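Local coordinates for alkaline serine protease (Pseudoalteromonas sp., PDB 1Y9Z), which probably hydrolyses peptide bonds as a cold-adapted serine endopeptidase of the subtilisin family, with bound calcium and sodium ions, at residues Arg24-Ile29 against Ala91-Val96; Ala123-Met128 against Gly150-Ala155; Ile219-Gln224 against Leu348-Thr353; Gly255-Cys260 against Asn274-Val279. All coordinates share one frame; numbering follows the deposited sequence.

Interaction 1. Residues Arg24-Ile29 against Ala91-Val96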
loop_
_atom_site.group_PDB
_atom_site.type_symbol
_atom_site.label_atom_id
_atom_site.label_comp_id
_atom_site.label_asym_id
_atom_site.label_seq_id
_atom_site.Cartn_x
_atom_site.Cartn_y
_atom_site.Cartn_z
ATOM N N ARG A 24 8.978 -19.771 9.737
ATOM C CA ARG A 24 8.661 -19.438 8.348
ATOM C C ARG A 24 9.699 -18.478 7.764
ATOM O O ARG A 24 10.367 -17.741 8.491
ATOM C CB ARG A 24 7.293 -18.743 8.243
ATOM C CG ARG A 24 6.079 -19.530 8.720
ATOM C CD ARG A 24 5.775 -20.721 7.828
ATOM N NE ARG A 24 6.670 -21.840 8.095
ATOM C CZ ARG A 24 6.729 -22.942 7.356
ATOM N NH1 ARG A 24 7.574 -23.912 7.676
ATOM N NH2 ARG A 24 5.947 -23.075 6.293
ATOM N N THR A 25 9.824 -18.497 6.443
ATOM C CA THR A 25 10.734 -17.593 5.752
ATOM C C THR A 25 10.001 -17.019 4.549
ATOM O O THR A 25 9.468 -17.765 3.725
ATOM C CB THR A 25 12.013 -18.300 5.252
ATOM O OG1 THR A 25 12.785 -18.749 6.372
ATOM C CG2 THR A 25 12.863 -17.337 4.427
ATOM N N ILE A 26 9.946 -15.694 4.469
ATOM C CA ILE A 26 9.297 -15.036 3.344
ATOM C C ILE A 26 10.365 -14.301 2.544
ATOM O O ILE A 26 11.190 -13.582 3.106
ATOM C CB ILE A 26 8.192 -14.045 3.804
ATOM C CG1 ILE A 26 7.622 -13.308 2.587
ATOM C CG2 ILE A 26 8.743 -13.059 4.827
ATOM C CD1 ILE A 26 6.324 -12.580 2.855
ATOM N N CYS A 27 10.359 -14.513 1.233
ATOM C CA CYS A 27 11.328 -13.879 0.350
ATOM C C CYS A 27 10.661 -12.793 -0.463
ATOM O O CYS A 27 9.648 -13.031 -1.123
ATOM C CB CYS A 27 11.924 -14.913 -0.594
ATOM S SG CYS A 27 13.381 -14.398 -1.560
ATOM N N ILE A 28 11.244 -11.602 -0.406
ATOM C CA ILE A 28 10.727 -10.453 -1.129
ATOM C C ILE A 28 11.573 -10.198 -2.373
ATOM O O ILE A 28 12.736 -9.797 -2.276
ATOM C CB ILE A 28 10.760 -9.184 -0.249
ATOM C CG1 ILE A 28 10.016 -9.434 1.063
ATOM C CG2 ILE A 28 10.125 -8.025 -0.992
ATOM C CD1 ILE A 28 10.164 -8.307 2.076
ATOM N N ILE A 29 10.993 -10.460 -3.541
ATOM C CA ILE A 29 11.679 -10.216 -4.808
ATOM C C ILE A 29 11.210 -8.822 -5.197
ATOM O O ILE A 29 10.051 -8.626 -5.568
ATOM C CB ILE A 29 11.262 -11.249 -5.876
ATOM C CG1 ILE A 29 11.684 -12.650 -5.424
ATOM C CG2 ILE A 29 11.888 -10.899 -7.219
ATOM C CD1 ILE A 29 11.364 -13.751 -6.426
ATOM N N ALA A 91 9.842 -13.266 12.306
ATOM C CA ALA A 91 9.838 -13.812 10.957
ATOM C C ALA A 91 11.190 -13.695 10.268
ATOM O O ALA A 91 11.934 -12.739 10.489
ATOM C CB ALA A 91 8.780 -13.110 10.122
ATOM N N ASN A 92 11.507 -14.684 9.439
ATOM C CA ASN A 92 12.747 -14.671 8.679
ATOM C C ASN A 92 12.397 -14.074 7.330
ATOM O O ASN A 92 11.427 -14.485 6.693
ATOM C CB ASN A 92 13.290 -16.086 8.488
ATOM C CG ASN A 92 13.651 -16.744 9.794
ATOM O OD1 ASN A 92 14.577 -16.316 10.483
ATOM N ND2 ASN A 92 12.912 -17.787 10.152
ATOM N N ILE A 93 13.189 -13.099 6.908
ATOM C CA ILE A 93 12.968 -12.420 5.641
ATOM C C ILE A 93 14.205 -12.540 4.768
ATOM O O ILE A 93 15.319 -12.302 5.231
ATOM C CB ILE A 93 12.694 -10.920 5.867
ATOM C CG1 ILE A 93 11.538 -10.746 6.852
ATOM C CG2 ILE A 93 12.384 -10.237 4.539
ATOM C CD1 ILE A 93 11.324 -9.314 7.298
ATOM N N HIS A 94 14.010 -12.925 3.509
ATOM C CA HIS A 94 15.127 -13.028 2.579
ATOM C C HIS A 94 14.856 -12.057 1.442
ATOM O O HIS A 94 13.745 -11.997 0.912
ATOM C CB HIS A 94 15.279 -14.444 2.023
ATOM C CG HIS A 94 16.614 -14.690 1.392
ATOM N ND1 HIS A 94 17.773 -14.792 2.130
ATOM C CD2 HIS A 94 16.983 -14.805 0.094
ATOM C CE1 HIS A 94 18.800 -14.959 1.315
ATOM N NE2 HIS A 94 18.347 -14.969 0.073
ATOM N N ILE A 95 15.875 -11.294 1.075
ATOM C CA ILE A 95 15.743 -10.296 0.031
ATOM C C ILE A 95 16.490 -10.639 -1.251
ATOM O O ILE A 95 17.670 -10.989 -1.225
ATOM C CB ILE A 95 16.265 -8.919 0.528
ATOM C CG1 ILE A 95 15.584 -8.536 1.848
ATOM C CG2 ILE A 95 16.032 -7.852 -0.533
ATOM C CD1 ILE A 95 14.073 -8.425 1.775
ATOM N N VAL A 96 15.782 -10.559 -2.373
ATOM C CA VAL A 96 16.391 -10.773 -3.679
ATOM C C VAL A 96 16.056 -9.494 -4.438
ATOM O O VAL A 96 14.892 -9.220 -4.741
ATOM C CB VAL A 96 15.810 -11.996 -4.417
ATOM C CG1 VAL A 96 16.405 -12.081 -5.821
ATOM C CG2 VAL A 96 16.136 -13.273 -3.650
#

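Interaction 2. Residues Ala123-Met128 against Gly150-Ala155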
loop_
_atom_site.group_PDB
_atom_site.type_symbol
_atom_site.label_atom_id
_atom_site.label_comp_id
_atom_site.label_asym_id
_atom_site.label_seq_id
_atom_site.Cartn_x
_atom_site.Cartn_y
_atom_site.Cartn_z
ATOM N N ALA A 123 13.097 -20.060 1.411
ATOM C CA ALA A 123 11.763 -19.475 1.442
ATOM C C ALA A 123 10.590 -20.449 1.410
ATOM O O ALA A 123 10.608 -21.444 0.684
ATOM C CB ALA A 123 11.622 -18.480 0.293
ATOM N N ASN A 124 9.570 -20.145 2.208
ATOM C CA ASN A 124 8.341 -20.932 2.247
ATOM C C ASN A 124 7.325 -20.124 1.451
ATOM O O ASN A 124 6.435 -20.675 0.804
ATOM C CB ASN A 124 7.823 -21.085 3.678
ATOM C CG ASN A 124 8.809 -21.780 4.585
ATOM O OD1 ASN A 124 9.274 -21.204 5.567
ATOM N ND2 ASN A 124 9.132 -23.028 4.267
ATOM N N VAL A 125 7.468 -18.803 1.526
ATOM C CA VAL A 125 6.594 -17.873 0.828
ATOM C C VAL A 125 7.448 -16.946 -0.027
ATOM O O VAL A 125 8.476 -16.442 0.428
ATOM C CB VAL A 125 5.789 -16.996 1.822
ATOM C CG1 VAL A 125 4.895 -16.023 1.059
ATOM C CG2 VAL A 125 4.959 -17.876 2.747
ATOM N N VAL A 126 7.036 -16.746 -1.273
ATOM C CA VAL A 126 7.743 -15.848 -2.175
ATOM C C VAL A 126 6.726 -14.804 -2.607
ATOM O O VAL A 126 5.706 -15.132 -3.223
ATOM C CB VAL A 126 8.300 -16.589 -3.407
ATOM C CG1 VAL A 126 8.952 -15.597 -4.359
ATOM C CG2 VAL A 126 9.324 -17.631 -2.962
ATOM N N THR A 127 6.995 -13.549 -2.263
ATOM C CA THR A 127 6.086 -12.465 -2.589
ATOM C C THR A 127 6.682 -11.586 -3.689
ATOM O O THR A 127 7.836 -11.149 -3.612
ATOM C CB THR A 127 5.745 -11.662 -1.303
ATOM O OG1 THR A 127 4.694 -10.731 -1.575
ATOM C CG2 THR A 127 6.969 -10.932 -0.772
ATOM N N MET A 128 5.880 -11.344 -4.720
ATOM C CA MET A 128 6.323 -10.584 -5.879
ATOM C C MET A 128 5.397 -9.435 -6.254
ATOM O O MET A 128 4.387 -9.625 -6.937
ATOM C CB MET A 128 6.478 -11.551 -7.058
ATOM C CG MET A 128 7.428 -12.702 -6.741
ATOM S SD MET A 128 7.401 -14.096 -7.895
ATOM C CE MET A 128 5.968 -14.986 -7.316
ATOM N N GLY A 150 5.751 -27.142 -2.424
ATOM C CA GLY A 150 5.407 -26.558 -1.138
ATOM C C GLY A 150 5.696 -25.085 -0.917
ATOM O O GLY A 150 5.607 -24.608 0.216
ATOM N N VAL A 151 6.035 -24.356 -1.976
ATOM C CA VAL A 151 6.319 -22.927 -1.849
ATOM C C VAL A 151 5.102 -22.105 -2.258
ATOM O O VAL A 151 4.589 -22.258 -3.367
ATOM C CB VAL A 151 7.514 -22.515 -2.733
ATOM C CG1 VAL A 151 7.793 -21.024 -2.571
ATOM C CG2 VAL A 151 8.738 -23.332 -2.360
ATOM N N LEU A 152 4.637 -21.240 -1.360
ATOM C CA LEU A 152 3.480 -20.394 -1.642
ATOM C C LEU A 152 3.933 -19.163 -2.424
ATOM O O LEU A 152 4.803 -18.411 -1.972
ATOM C CB LEU A 152 2.796 -19.971 -0.334
ATOM C CG LEU A 152 1.516 -19.130 -0.426
ATOM C CD1 LEU A 152 0.428 -19.898 -1.161
ATOM C CD2 LEU A 152 1.046 -18.779 0.978
ATOM N N LEU A 153 3.336 -18.969 -3.598
ATOM C CA LEU A 153 3.668 -17.854 -4.478
ATOM C C LEU A 153 2.531 -16.838 -4.512
ATOM O O LEU A 153 1.375 -17.191 -4.757
ATOM C CB LEU A 153 3.944 -18.380 -5.889
ATOM C CG LEU A 153 4.963 -19.522 -5.981
ATOM C CD1 LEU A 153 5.029 -20.031 -7.411
ATOM C CD2 LEU A 153 6.333 -19.042 -5.510
ATOM N N ILE A 154 2.871 -15.572 -4.283
ATOM C CA ILE A 154 1.889 -14.495 -4.249
ATOM C C ILE A 154 2.411 -13.300 -5.050
ATOM O O ILE A 154 3.575 -12.929 -4.920
ATOM C CB ILE A 154 1.621 -14.084 -2.780
ATOM C CG1 ILE A 154 1.118 -15.303 -1.996
ATOM C CG2 ILE A 154 0.608 -12.953 -2.713
ATOM C CD1 ILE A 154 1.073 -15.105 -0.493
ATOM N N ALA A 155 1.554 -12.706 -5.880
ATOM C CA ALA A 155 1.970 -11.577 -6.707
ATOM C C ALA A 155 0.856 -10.574 -6.993
ATOM O O ALA A 155 -0.331 -10.881 -6.863
ATOM C CB ALA A 155 2.554 -12.092 -8.020
HETATM O O HOH W 1 7.721 -24.464 2.091
#

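Interaction 3. Residues Ile219-Gln224 against Leu348-Thr353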
loop_
_atom_site.group_PDB
_atom_site.type_symbol
_atom_site.label_atom_id
_atom_site.label_comp_id
_atom_site.label_asym_id
_atom_site.label_seq_id
_atom_site.Cartn_x
_atom_site.Cartn_y
_atom_site.Cartn_z
ATOM N N ILE A 219 -2.383 17.310 10.406
ATOM C CA ILE A 219 -3.425 18.294 10.681
ATOM C C ILE A 219 -3.457 18.376 12.195
ATOM O O ILE A 219 -3.643 17.363 12.865
ATOM C CB ILE A 219 -4.818 17.835 10.205
ATOM C CG1 ILE A 219 -4.839 17.689 8.685
ATOM C CG2 ILE A 219 -5.872 18.849 10.652
ATOM C CD1 ILE A 219 -6.136 17.096 8.153
ATOM N N THR A 220 -3.269 19.576 12.732
ATOM C CA THR A 220 -3.268 19.757 14.174
ATOM C C THR A 220 -4.283 20.798 14.623
ATOM O O THR A 220 -4.379 21.880 14.046
ATOM C CB THR A 220 -1.873 20.183 14.679
ATOM O OG1 THR A 220 -0.907 19.192 14.307
ATOM C CG2 THR A 220 -1.877 20.333 16.194
ATOM N N ILE A 221 -5.044 20.445 15.653
ATOM C CA ILE A 221 -6.047 21.333 16.230
ATOM C C ILE A 221 -6.049 21.106 17.738
ATOM O O ILE A 221 -6.091 19.965 18.200
ATOM C CB ILE A 221 -7.465 21.042 15.679
ATOM C CG1 ILE A 221 -7.506 21.284 14.167
ATOM C CG2 ILE A 221 -8.484 21.940 16.372
ATOM C CD1 ILE A 221 -8.871 21.048 13.536
ATOM N N GLY A 222 -5.987 22.192 18.502
ATOM C CA GLY A 222 -5.982 22.071 19.949
ATOM C C GLY A 222 -4.806 21.270 20.474
ATOM O O GLY A 222 -4.918 20.578 21.487
ATOM N N GLY A 223 -3.675 21.354 19.779
ATOM C CA GLY A 223 -2.490 20.632 20.205
ATOM C C GLY A 223 -2.520 19.138 19.932
ATOM O O GLY A 223 -1.591 18.420 20.307
ATOM N N GLN A 224 -3.580 18.662 19.285
ATOM C CA GLN A 224 -3.703 17.241 18.969
ATOM C C GLN A 224 -3.577 17.003 17.466
ATOM O O GLN A 224 -3.979 17.841 16.659
ATOM C CB GLN A 224 -5.038 16.697 19.483
ATOM C CG GLN A 224 -5.171 16.726 21.001
ATOM C CD GLN A 224 -4.178 15.812 21.703
ATOM O OE1 GLN A 224 -4.093 15.798 22.931
ATOM N NE2 GLN A 224 -3.427 15.039 20.925
ATOM N N LEU A 348 -14.832 23.507 13.118
ATOM C CA LEU A 348 -14.841 24.720 12.309
ATOM C C LEU A 348 -14.677 25.976 13.162
ATOM O O LEU A 348 -15.305 26.115 14.212
ATOM C CB LEU A 348 -16.140 24.809 11.503
ATOM C CG LEU A 348 -16.313 23.777 10.385
ATOM C CD1 LEU A 348 -17.657 23.976 9.702
ATOM C CD2 LEU A 348 -15.180 23.918 9.381
ATOM N N GLY A 349 -13.823 26.886 12.701
ATOM C CA GLY A 349 -13.589 28.122 13.426
ATOM C C GLY A 349 -12.363 28.073 14.316
ATOM O O GLY A 349 -11.844 29.112 14.727
ATOM N N GLN A 350 -11.891 26.868 14.613
ATOM C CA GLN A 350 -10.723 26.697 15.465
ATOM C C GLN A 350 -9.414 26.776 14.684
ATOM O O GLN A 350 -9.355 26.412 13.508
ATOM C CB GLN A 350 -10.808 25.362 16.209
ATOM C CG GLN A 350 -11.952 25.296 17.212
ATOM C CD GLN A 350 -12.034 23.965 17.934
ATOM O OE1 GLN A 350 -11.049 23.488 18.497
ATOM N NE2 GLN A 350 -13.217 23.362 17.929
ATOM N N SER A 351 -8.369 27.260 15.347
ATOM C CA SER A 351 -7.057 27.390 14.728
ATOM C C SER A 351 -6.562 26.014 14.301
ATOM O O SER A 351 -6.474 25.095 15.116
ATOM C CB SER A 351 -6.066 28.015 15.712
ATOM O OG SER A 351 -4.799 28.208 15.107
ATOM N N THR A 352 -6.237 25.882 13.020
ATOM C CA THR A 352 -5.769 24.612 12.479
ATOM C C THR A 352 -4.472 24.771 11.701
ATOM O O THR A 352 -4.275 25.757 10.991
ATOM C CB THR A 352 -6.826 24.003 11.535
ATOM O OG1 THR A 352 -8.075 23.893 12.225
ATOM C CG2 THR A 352 -6.392 22.621 11.064
ATOM N N THR A 353 -3.587 23.791 11.842
ATOM C CA THR A 353 -2.319 23.808 11.132
ATOM C C THR A 353 -2.251 22.599 10.214
ATOM O O THR A 353 -2.343 21.459 10.668
ATOM C CB THR A 353 -1.123 23.757 12.100
ATOM O OG1 THR A 353 -1.172 24.889 12.977
ATOM C CG2 THR A 353 0.192 23.783 11.328
HETATM O O HOH W 2 -0.153 19.884 11.437
HETATM O O HOH W 3 -6.498 24.965 17.822
#

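Interaction 4. Residues Gly255-Cys260 against Asn274-Val279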
loop_
_atom_site.group_PDB
_atom_site.type_symbol
_atom_site.label_atom_id
_atom_site.label_comp_id
_atom_site.label_asym_id
_atom_site.label_seq_id
_atom_site.Cartn_x
_atom_site.Cartn_y
_atom_site.Cartn_z
ATOM N N GLY A 255 -4.430 28.630 10.412
ATOM C CA GLY A 255 -5.535 29.566 10.331
ATOM C C GLY A 255 -6.827 28.949 10.828
ATOM O O GLY A 255 -6.887 27.750 11.093
ATOM N N ALA A 256 -7.863 29.769 10.965
ATOM C CA ALA A 256 -9.152 29.275 11.427
ATOM C C ALA A 256 -9.723 28.322 10.383
ATOM O O ALA A 256 -9.644 28.584 9.182
ATOM C CB ALA A 256 -10.108 30.438 11.657
ATOM N N LEU A 257 -10.292 27.213 10.844
ATOM C CA LEU A 257 -10.874 26.229 9.941
ATOM C C LEU A 257 -12.211 26.716 9.396
ATOM O O LEU A 257 -13.106 27.090 10.156
ATOM C CB LEU A 257 -11.073 24.894 10.667
ATOM C CG LEU A 257 -11.578 23.728 9.810
ATOM C CD1 LEU A 257 -10.543 23.384 8.747
ATOM C CD2 LEU A 257 -11.853 22.524 10.697
ATOM N N ALA A 258 -12.334 26.716 8.073
ATOM C CA ALA A 258 -13.559 27.139 7.406
ATOM C C ALA A 258 -13.839 26.154 6.280
ATOM O O ALA A 258 -12.917 25.697 5.605
ATOM C CB ALA A 258 -13.394 28.544 6.847
ATOM N N GLU A 259 -15.108 25.822 6.077
ATOM C CA GLU A 259 -15.466 24.876 5.030
ATOM C C GLU A 259 -16.153 25.508 3.832
ATOM O O GLU A 259 -16.994 26.399 3.972
ATOM C CB GLU A 259 -16.357 23.767 5.599
ATOM C CG GLU A 259 -17.057 22.934 4.530
ATOM C CD GLU A 259 -17.694 21.676 5.082
ATOM O OE1 GLU A 259 -18.321 21.741 6.159
ATOM O OE2 GLU A 259 -17.576 20.618 4.427
ATOM N N CYS A 260 -15.777 25.041 2.649
ATOM C CA CYS A 260 -16.371 25.523 1.415
ATOM C C CYS A 260 -17.524 24.575 1.113
ATOM O O CYS A 260 -17.311 23.460 0.635
ATOM C CB CYS A 260 -15.356 25.477 0.273
ATOM S SG CYS A 260 -15.999 26.167 -1.283
ATOM N N ASN A 274 -6.609 33.825 5.042
ATOM C CA ASN A 274 -6.119 33.520 6.384
ATOM C C ASN A 274 -6.855 32.359 7.048
ATOM O O ASN A 274 -6.883 32.254 8.275
ATOM C CB ASN A 274 -6.220 34.761 7.276
ATOM C CG ASN A 274 -5.290 35.873 6.832
ATOM O OD1 ASN A 274 -4.069 35.710 6.827
ATOM N ND2 ASN A 274 -5.863 37.010 6.456
ATOM N N LYS A 275 -7.438 31.483 6.238
ATOM C CA LYS A 275 -8.179 30.344 6.769
ATOM C C LYS A 275 -7.690 29.012 6.210
ATOM O O LYS A 275 -7.060 28.961 5.153
ATOM C CB LYS A 275 -9.665 30.486 6.428
ATOM C CG LYS A 275 -10.353 31.721 6.989
ATOM C CD LYS A 275 -10.740 31.538 8.446
ATOM C CE LYS A 275 -11.626 32.684 8.921
ATOM N NZ LYS A 275 -12.119 32.483 10.312
ATOM N N ILE A 276 -7.971 27.939 6.943
ATOM C CA ILE A 276 -7.640 26.592 6.493
ATOM C C ILE A 276 -8.971 26.163 5.896
ATOM O O ILE A 276 -9.990 26.124 6.586
ATOM C CB ILE A 276 -7.258 25.657 7.661
ATOM C CG1 ILE A 276 -5.936 26.115 8.283
ATOM C CG2 ILE A 276 -7.143 24.221 7.161
ATOM C CD1 ILE A 276 -4.774 26.172 7.305
ATOM N N CYS A 277 -8.954 25.854 4.608
ATOM C CA CYS A 277 -10.160 25.499 3.881
ATOM C C CYS A 277 -10.465 24.010 3.790
ATOM O O CYS A 277 -9.719 23.242 3.182
ATOM C CB CYS A 277 -10.052 26.102 2.487
ATOM S SG CYS A 277 -11.498 26.051 1.388
ATOM N N LEU A 278 -11.575 23.621 4.409
ATOM C CA LEU A 278 -12.042 22.240 4.399
ATOM C C LEU A 278 -13.035 22.135 3.248
ATOM O O LEU A 278 -13.914 22.985 3.102
ATOM C CB LEU A 278 -12.745 21.907 5.717
ATOM C CG LEU A 278 -13.317 20.496 5.887
ATOM C CD1 LEU A 278 -12.181 19.482 5.954
ATOM C CD2 LEU A 278 -14.150 20.438 7.156
ATOM N N VAL A 279 -12.896 21.105 2.422
ATOM C CA VAL A 279 -13.802 20.941 1.293
ATOM C C VAL A 279 -14.012 19.483 0.911
ATOM O O VAL A 279 -13.073 18.682 0.904
ATOM C CB VAL A 279 -13.290 21.714 0.054
ATOM C CG1 VAL A 279 -11.930 21.182 -0.374
ATOM C CG2 VAL A 279 -14.296 21.602 -1.083
#

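Interaction 1. Residues Arg24-Ile29 against Ala91-Val96
Four main-chain hydrogen bonds join Ile26 and Ile28 to Asn92, His94 and Val96, pairing two parallel strands of the central sheet of the subtilisin-like alpha/beta domain. The straightest is Val96 N to Ile28 O, at 177°. Where the pairing begins, Arg24 O takes the Asn92 side-chain amide, ND2 at 3.0 Å, together with a weak bond from Asn92 N. CG beside the backbone N (chi1 -63°) brings the amide to this oxygen, and ND2 approaches it from above the carbonyl plane. Asn92 CB meanwhile lies 3.4 Å from Thr25 OG1.

On the face bearing Ile26, Ile28, Ile93 and Ile95, Ile28 CD1 touches both Ile93 CG2 (3.8 Å) and Ile95 CD1 (3.9 Å); its side chain runs alongside that of Ile95 but slants across that of Ile93. Helix 65-74 packs on this layer through Ala70 and Ile73. The other face carries Cys27, His94 and Val96, with helix 110-119 against it. The His94 imidazole is held by Thr46 and Thr48, one at each nitrogen. Cys27, disulfide-bonded to Cys117, brings SG to the edge of that ring, in its plane, and sets the same sulfur 3.6 Å from Val96 CG2.

Interaction 2. Residues Ala123-Met128 against Gly150-Ala155
Met128 N gives the shortest bond of this pairing, 2.8 Å to Ile154 O, with the donor nearly in line with the carbonyl. Three more main-chain bonds precede it: Leu152 N to Asn124 O, Val126 N to Leu152 O and Ile154 N to Val126 O. Together they join strands 125-128 and 152-156 in parallel, the two ends of a beta-alpha-beta unit whose crossover is helix 137-148. That helix closes in a Schellman motif at Gly150, where the positive phi of 108° would drive any CB against the preceding carbonyl. A water spans the entry to the strands, accepting from Asn124 ND2 at 3.0 Å and donating to Gly150 O at 2.8 Å, while Asn124 OD1 takes the backbone N-H of Thr25 on the next strand.

Apolar groups fill the face of Val126 and Leu153. Leu153 CD2 reaches Val126 CB at 3.8 Å, the two side chains lying side by side, whereas Val151 slants across Val126, its CG1 3.7 Å from Val126 CG2. With CG beside the backbone N (chi1 -56°) and a bend at chi3 of -81°, Met128 turns its methyl CE back to 4.2 Å from Leu153 CB. Ala155 CB sits 3.3 Å from Met128 O. On the opposite face Val125 and Leu152 meet helix 368-385, and Ile154 packs beside Met175 and Val177 of the neighbouring strand 174-180. The four bonds pair the inward-facing N-H and C=O groups of the two segments, while the other edge of 125-128 bonds to strand 25-30; the side chains that meet across the pair are apolar, and the buried Thr127 hydroxyl finds its partner in Ser376.

Interaction 3. Residues Ile219-Gln224 against Leu348-Thr353
Ile219 meets Thr352 through methyls, CG2 to CG2 at 3.8 Å, the rest of its side chain leading off toward Val334 and Val336. Thr220 follows with the polar core of the contact: its N donates to Thr353 O at 2.9 Å and its O accepts from Thr353 N at 3.0 Å, both donors lying in the carbonyl planes. A water donates to Thr353 O and also bonds Thr220 OG1.

This reciprocal pair joins antiparallel strands 214-221 and 351-360 in the sheet of the inserted beta-barrel domain, at the end where the first strand reverses. Ile221 lies over the Thr352 side chain, CG1 3.6 Å from its CG2 and CD1 3.2 Å from its OG1. That hydroxyl, set beside the backbone N (chi1 -55°), donates to Gln350 O at 3.1 Å from above the carbonyl plane. An alanine here removes both OG1 and CG2, which would probably leave Gln350 O without this donor and open a gap beside Ile219 and Ile221. Ile221 CG2 also touches Gln350 OE1, at 3.7 Å. Gly222, entering the type I' turn from Ile221 to Gln224, donates its N-H to a second water, which in turn donates to Ser351 O.

Interaction 4. Residues Gly255-Cys260 against Asn274-Val279
Lys275 sets CG beside its backbone N (chi1 -61°) and then bends at chi2 (-80°), so that its chain doubles back over Ala256. CD comes 3.2 Å from Ala256 O and a tight 3.5 Å from Ala256 CB, and NZ ends 3.2 Å from that same methyl. An alanine in its place lacks the chain beyond CB, which would probably leave Ala256 CB and its carbonyl without this cover at that edge of the pair. On the other face Leu257, its CG opposite the backbone N (chi1 -175°), carries CD1 across Ile276 at about a right angle, 3.8 Å from Ile276 CG2, and on to Leu278 CB.

Between these two layers of side chains, Ala256 O, Ile276 O, Ala258 O and Leu278 O receive in turn the N-H groups of Ile276, Ala258, Leu278 and Cys260. The shortest is Leu278 N to Ala258 O, 2.7 Å. Gly255 lies so close to Asn274 O that a CB there would clash with it. Glu259 rests CG against Leu278 O at 3.5 Å while its carboxylate reaches away, to a salt bridge with Lys345 and a hydrogen bond with Tyr309. Cys260 CB packs near Cys277 SG, yet each cysteine bonds elsewhere, to Cys269 and Cys298 respectively. The whole is a parallel strand pair, 252-263 with 275-280, within the mixed sheet of the beta-barrel domain inserted in this subtilase.

The four contacts fall into two pairs on opposite sides of the chain's centre. Interactions 1 and 2, with centres 9 Å apart, share the catalytic-domain sheet: strands 25-30 and 125-128 are neighbours, joined by Cys27 N to Val125 O at 2.8 Å. Both run up to the active-site region, the side chains of Ile29 and Ala155 lying about 9 Å and 7 Å from the bound phenylmethanesulfonic acid. Interactions 3 and 4, with centres 10 Å apart, meet likewise in the inserted domain, where Gly349 N lies 2.7 Å from Leu257 O and Thr352 N 2.8 Å from Gly255 O. Between the pairs, nearest atoms stay about 30 Å or more apart.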